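Local coordinates for protein multiheme cytochrome cf (Carboxydothermus ferrireducens DSM 11255, PDB 6QVM) that probably passes electrons through its many heme c groups to insoluble extracellular Fe(III) substrates while held in the S-layer, at residues L91-L95 with N96-L100; A205-A208 with V209-K212. All coordinates share one frame; numbering follows the deposited sequence.

Contact 1 of 2, residues L91-L95 with N96-L100; sequences LAVDL and NYDPL
Asp94 folds back on Asn96, Tyr97 and Asp98 in an Asx turn that shares its first residue with a beta turn. The turn lies in the loop between helices 79-86 and 102-113. Asp94 O takes Tyr97 N at 3.0 Å, which closes the beta turn. It also takes Asp98 N at 2.9 Å, an i to i+4 bond. Two donors thus grip one carbonyl oxygen.

Side-chain-to-backbone bonds work in both directions. CG of Asp94 stands anti to its own N (chi1 -169°), which carries OD1 over to Asn96 N at 3.0 Å. The donor comes in from above the carboxylate plane. In return, Asp98 OD2 accepts Asp94 N at 2.8 Å in a nearly straight bond (170°), also from above its plane.

The other oxygen of Asp94, OD2, sits at the edge of the Tyr97 ring, 3.5 Å from CD2, with carboxylate and ring nearly perpendicular. Tyr37 OH also bonds to this oxygen, which helps fix the rotation of the carboxylate.

Buried Leu95 anchors the turn on Val202 and Phe206 of helix 199-212 and Phe109 of helix 102-113.

Waters complete the network. Water 2 donates to Asp94 OD2 and accepts from Asn96 ND2, linking these two side chains. Water 1 donates to Ala92 O and, at 2.6 Å, to Asp98 OD2, which ties the carboxylate of Asp98 to the chain just ahead of the turn.

Contact 2 of 2, residues A205-A208 with V209-K212; sequences AFNA and VQAK
Residues 205-212 form the last two turns of helix 199-212, with i to i+4 bonds from Val209 N to Ala205 O onward. Gln210 N reaches Phe206 O at 2.8 Å. Ala211 N bonds to Asn207 O, also at 2.8 Å. Lys212 N to Ala208 O is the longest rung at 3.3 Å. A weak bond from Lys212 N to Val209 O accompanies it.

Phe206 and Gln210 lie one turn apart and carry the main side-chain contact. The amide of Gln210 stacks on the ring with the planes 28° apart, set toward the rim at CE2. Gln210 CD is 3.4 Å from Phe206 CE2. Further back, Gln210 CG makes a CH-pi contact over the same ring, 4.2 Å from its centroid. Phe206 CG is anti to the backbone N (chi1 -177°), which swings the ring to where the Gln210 side chain crosses over it. An alanine in place of Gln210 would strip the amide and CG from the Phe206 ring and would probably leave that part of the ring without its cover. Nearby, Asn207 OD1 and Gln210 OE1 are modelled 3.4 Å apart, two acceptors that do not bond. Val209 CG2 packs 3.5 Å from Ala205 O.

This is an amphipathic helix end: Ala205, Phe206 and Val209 face neighbouring helices, while Asn207, Ala211 and Lys212 are exposed. Phe206 leans on Glu108, Arg111 and Val112 of helix 102-113. Val209 sits between that helix, at Val112, and helix 129-139, at Leu136 and Ala139. Ala205 also packs on helix 129-139.

How the contacts relate
From the N terminus, helix 79-86 leads into contact 1, which turns the chain locally before helix 102-113. Helix 129-139 and the short strands 183-185 and 188-190 lie further along. Contact 2 follows on helix 199-212. The two contacts are in series: neither encloses nor crosses the other. Each is local, so neither closes a long loop. Their centres are 15 Å apart, and they meet where Leu95 CD1 packs 3.9 Å from Phe206 CB. Leu95 and Phe206 also both touch helix 102-113. Together they join the heme-side loop to a helical region that is consistent with the S-layer-binding part of the protein.

Contact 1 of 2, residues L91-L95 with N96-L100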
loop_
_atom_site.group_PDB
_atom_site.type_symbol
_atom_site.label_atom_id
_atom_site.label_comp_id
_atom_site.label_asym_id
_atom_site.label_seq_id
_atom_site.Cartn_x
_atom_site.Cartn_y
_atom_site.Cartn_z
ATOM N N LEU A 91 0.765 5.988 -27.896
ATOM C CA LEU A 91 -0.546 6.410 -28.370
ATOM C C LEU A 91 -1.424 5.206 -28.691
ATOM O O LEU A 91 -0.977 4.245 -29.322
ATOM C CB LEU A 91 -0.393 7.289 -29.608
ATOM C CG LEU A 91 0.171 8.699 -29.433
ATOM C CD1 LEU A 91 0.334 9.369 -30.793
ATOM C CD2 LEU A 91 -0.734 9.530 -28.530
ATOM N N ALA A 92 -2.676 5.256 -28.247
ATOM C CA ALA A 92 -3.649 4.274 -28.689
ATOM C C ALA A 92 -3.978 4.498 -30.162
ATOM O O ALA A 92 -3.668 5.543 -30.744
ATOM C CB ALA A 92 -4.919 4.363 -27.846
ATOM N N VAL A 93 -4.614 3.498 -30.767
ATOM C CA VAL A 93 -5.057 3.641 -32.146
ATOM C C VAL A 93 -6.168 4.680 -32.212
ATOM O O VAL A 93 -7.114 4.657 -31.415
ATOM C CB VAL A 93 -5.517 2.288 -32.707
ATOM C CG1 VAL A 93 -6.325 2.473 -33.985
ATOM C CG2 VAL A 93 -4.313 1.397 -32.975
ATOM N N ASP A 94 -6.055 5.599 -33.167
ATOM C CA ASP A 94 -7.005 6.695 -33.328
ATOM C C ASP A 94 -7.464 6.721 -34.779
ATOM O O ASP A 94 -6.670 7.018 -35.678
ATOM C CB ASP A 94 -6.368 8.028 -32.925
ATOM C CG ASP A 94 -7.378 9.165 -32.824
ATOM O OD1 ASP A 94 -8.495 9.041 -33.378
ATOM O OD2 ASP A 94 -7.044 10.193 -32.189
ATOM N N LEU A 95 -8.749 6.436 -35.003
ATOM C CA LEU A 95 -9.279 6.372 -36.361
ATOM C C LEU A 95 -9.328 7.730 -37.043
ATOM O O LEU A 95 -9.530 7.783 -38.259
ATOM C CB LEU A 95 -10.674 5.744 -36.355
ATOM C CG LEU A 95 -10.755 4.290 -35.881
ATOM C CD1 LEU A 95 -12.175 3.752 -36.001
ATOM C CD2 LEU A 95 -9.773 3.403 -36.633
ATOM N N ASN A 96 -9.151 8.823 -36.296
ATOM C CA ASN A 96 -9.039 10.137 -36.912
ATOM C C ASN A 96 -7.714 10.334 -37.639
ATOM O O ASN A 96 -7.606 11.261 -38.447
ATOM C CB ASN A 96 -9.209 11.233 -35.857
ATOM C CG ASN A 96 -10.623 11.320 -35.319
ATOM O OD1 ASN A 96 -11.593 11.114 -36.046
ATOM N ND2 ASN A 96 -10.750 11.646 -34.040
ATOM N N TYR A 97 -6.716 9.484 -37.383
ATOM C CA TYR A 97 -5.364 9.726 -37.882
ATOM C C TYR A 97 -4.651 8.496 -38.427
ATOM O O TYR A 97 -3.777 8.654 -39.284
ATOM C CB TYR A 97 -4.495 10.332 -36.771
ATOM C CG TYR A 97 -4.997 11.649 -36.225
ATOM C CD1 TYR A 97 -4.827 12.826 -36.942
ATOM C CD2 TYR A 97 -5.626 11.719 -34.988
ATOM C CE1 TYR A 97 -5.277 14.037 -36.448
ATOM C CE2 TYR A 97 -6.078 12.926 -34.485
ATOM C CZ TYR A 97 -5.900 14.082 -35.219
ATOM O OH TYR A 97 -6.350 15.281 -34.718
ATOM N N ASP A 98 -4.977 7.287 -37.982
ATOM C CA ASP A 98 -4.121 6.136 -38.228
ATOM C C ASP A 98 -4.534 5.380 -39.485
ATOM O O ASP A 98 -5.638 5.567 -40.001
ATOM C CB ASP A 98 -4.150 5.203 -37.017
ATOM C CG ASP A 98 -3.352 5.746 -35.851
ATOM O OD1 ASP A 98 -2.386 6.499 -36.098
ATOM O OD2 ASP A 98 -3.688 5.427 -34.693
ATOM N N PRO A 99 -3.641 4.520 -40.019
ATOM C CA PRO A 99 -4.005 3.674 -41.168
ATOM C C PRO A 99 -5.378 3.027 -41.054
ATOM O O PRO A 99 -5.733 2.474 -40.008
ATOM C CB PRO A 99 -2.893 2.621 -41.173
ATOM C CG PRO A 99 -1.698 3.373 -40.677
ATOM C CD PRO A 99 -2.206 4.407 -39.693
ATOM N N LEU A 100 -6.159 3.107 -42.133
ATOM C CA LEU A 100 -7.531 2.598 -42.151
ATOM C C LEU A 100 -7.555 1.114 -42.523
ATOM O O LEU A 100 -8.153 0.689 -43.515
ATOM C CB LEU A 100 -8.385 3.419 -43.110
ATOM C CG LEU A 100 -8.704 4.858 -42.702
ATOM C CD1 LEU A 100 -9.472 5.547 -43.818
ATOM C CD2 LEU A 100 -9.502 4.877 -41.406
HETATM O O HOH W 1 -2.305 6.762 -32.915
HETATM O O HOH W 2 -8.873 12.294 -31.919
#

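Contact 2 of 2, residues A205-A208 with V209-K212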
loop_
_atom_site.group_PDB
_atom_site.type_symbol
_atom_site.label_atom_id
_atom_site.label_comp_id
_atom_site.label_asym_id
_atom_site.label_seq_id
_atom_site.Cartn_x
_atom_site.Cartn_y
_atom_site.Cartn_z
ATOM N N ALA A 205 -18.901 6.145 -38.562
ATOM C CA ALA A 205 -19.296 4.868 -37.978
ATOM C C ALA A 205 -18.793 4.750 -36.545
ATOM O O ALA A 205 -19.523 4.298 -35.656
ATOM C CB ALA A 205 -18.784 3.714 -38.838
ATOM N N PHE A 206 -17.546 5.166 -36.300
ATOM C CA PHE A 206 -16.987 5.130 -34.950
ATOM C C PHE A 206 -17.792 6.004 -33.993
ATOM O O PHE A 206 -18.019 5.624 -32.837
ATOM C CB PHE A 206 -15.521 5.569 -34.993
ATOM C CG PHE A 206 -14.821 5.503 -33.666
ATOM C CD1 PHE A 206 -14.727 4.310 -32.971
ATOM C CD2 PHE A 206 -14.244 6.639 -33.117
ATOM C CE1 PHE A 206 -14.073 4.248 -31.748
ATOM C CE2 PHE A 206 -13.595 6.586 -31.894
ATOM C CZ PHE A 206 -13.508 5.389 -31.209
ATOM N N ASN A 207 -18.258 7.165 -34.469
ATOM C CA ASN A 207 -19.074 8.039 -33.632
ATOM C C ASN A 207 -20.362 7.346 -33.204
ATOM O O ASN A 207 -20.833 7.538 -32.077
ATOM C CB ASN A 207 -19.378 9.348 -34.367
ATOM C CG ASN A 207 -18.150 10.221 -34.529
ATOM O OD1 ASN A 207 -17.144 10.029 -33.840
ATOM N ND2 ASN A 207 -18.217 11.170 -35.457
ATOM N N ALA A 208 -20.952 6.547 -34.094
ATOM C CA ALA A 208 -22.162 5.813 -33.740
ATOM C C ALA A 208 -21.882 4.744 -32.689
ATOM O O ALA A 208 -22.736 4.471 -31.837
ATOM C CB ALA A 208 -22.780 5.184 -34.986
ATOM N N VAL A 209 -20.699 4.127 -32.738
ATOM C CA VAL A 209 -20.293 3.212 -31.676
ATOM C C VAL A 209 -20.082 3.972 -30.372
ATOM O O VAL A 209 -20.498 3.522 -29.297
ATOM C CB VAL A 209 -19.027 2.439 -32.089
ATOM C CG1 VAL A 209 -18.607 1.492 -30.985
ATOM C CG2 VAL A 209 -19.251 1.686 -33.392
ATOM N N GLN A 210 -19.449 5.147 -30.447
ATOM C CA GLN A 210 -19.230 5.954 -29.249
ATOM C C GLN A 210 -20.537 6.477 -28.665
ATOM O O GLN A 210 -20.636 6.670 -27.448
ATOM C CB GLN A 210 -18.294 7.119 -29.559
ATOM C CG GLN A 210 -16.822 6.763 -29.507
ATOM C CD GLN A 210 -15.931 7.933 -29.880
ATOM O OE1 GLN A 210 -16.143 8.592 -30.897
ATOM N NE2 GLN A 210 -14.935 8.208 -29.047
ATOM N N ALA A 211 -21.541 6.719 -29.509
ATOM C CA ALA A 211 -22.831 7.174 -29.003
ATOM C C ALA A 211 -23.530 6.071 -28.219
ATOM O O ALA A 211 -24.201 6.345 -27.217
ATOM C CB ALA A 211 -23.709 7.659 -30.155
ATOM N N LYS A 212 -23.382 4.818 -28.655
ATOM C CA LYS A 212 -24.043 3.711 -27.975
ATOM C C LYS A 212 -23.361 3.347 -26.663
ATOM O O LYS A 212 -24.037 2.943 -25.710
ATOM C CB LYS A 212 -24.100 2.483 -28.885
ATOM C CG LYS A 212 -24.927 1.345 -28.305
ATOM C CD LYS A 212 -24.635 0.023 -28.985
ATOM C CE LYS A 212 -25.198 -1.138 -28.178
ATOM N NZ LYS A 212 -26.683 -1.140 -28.157
#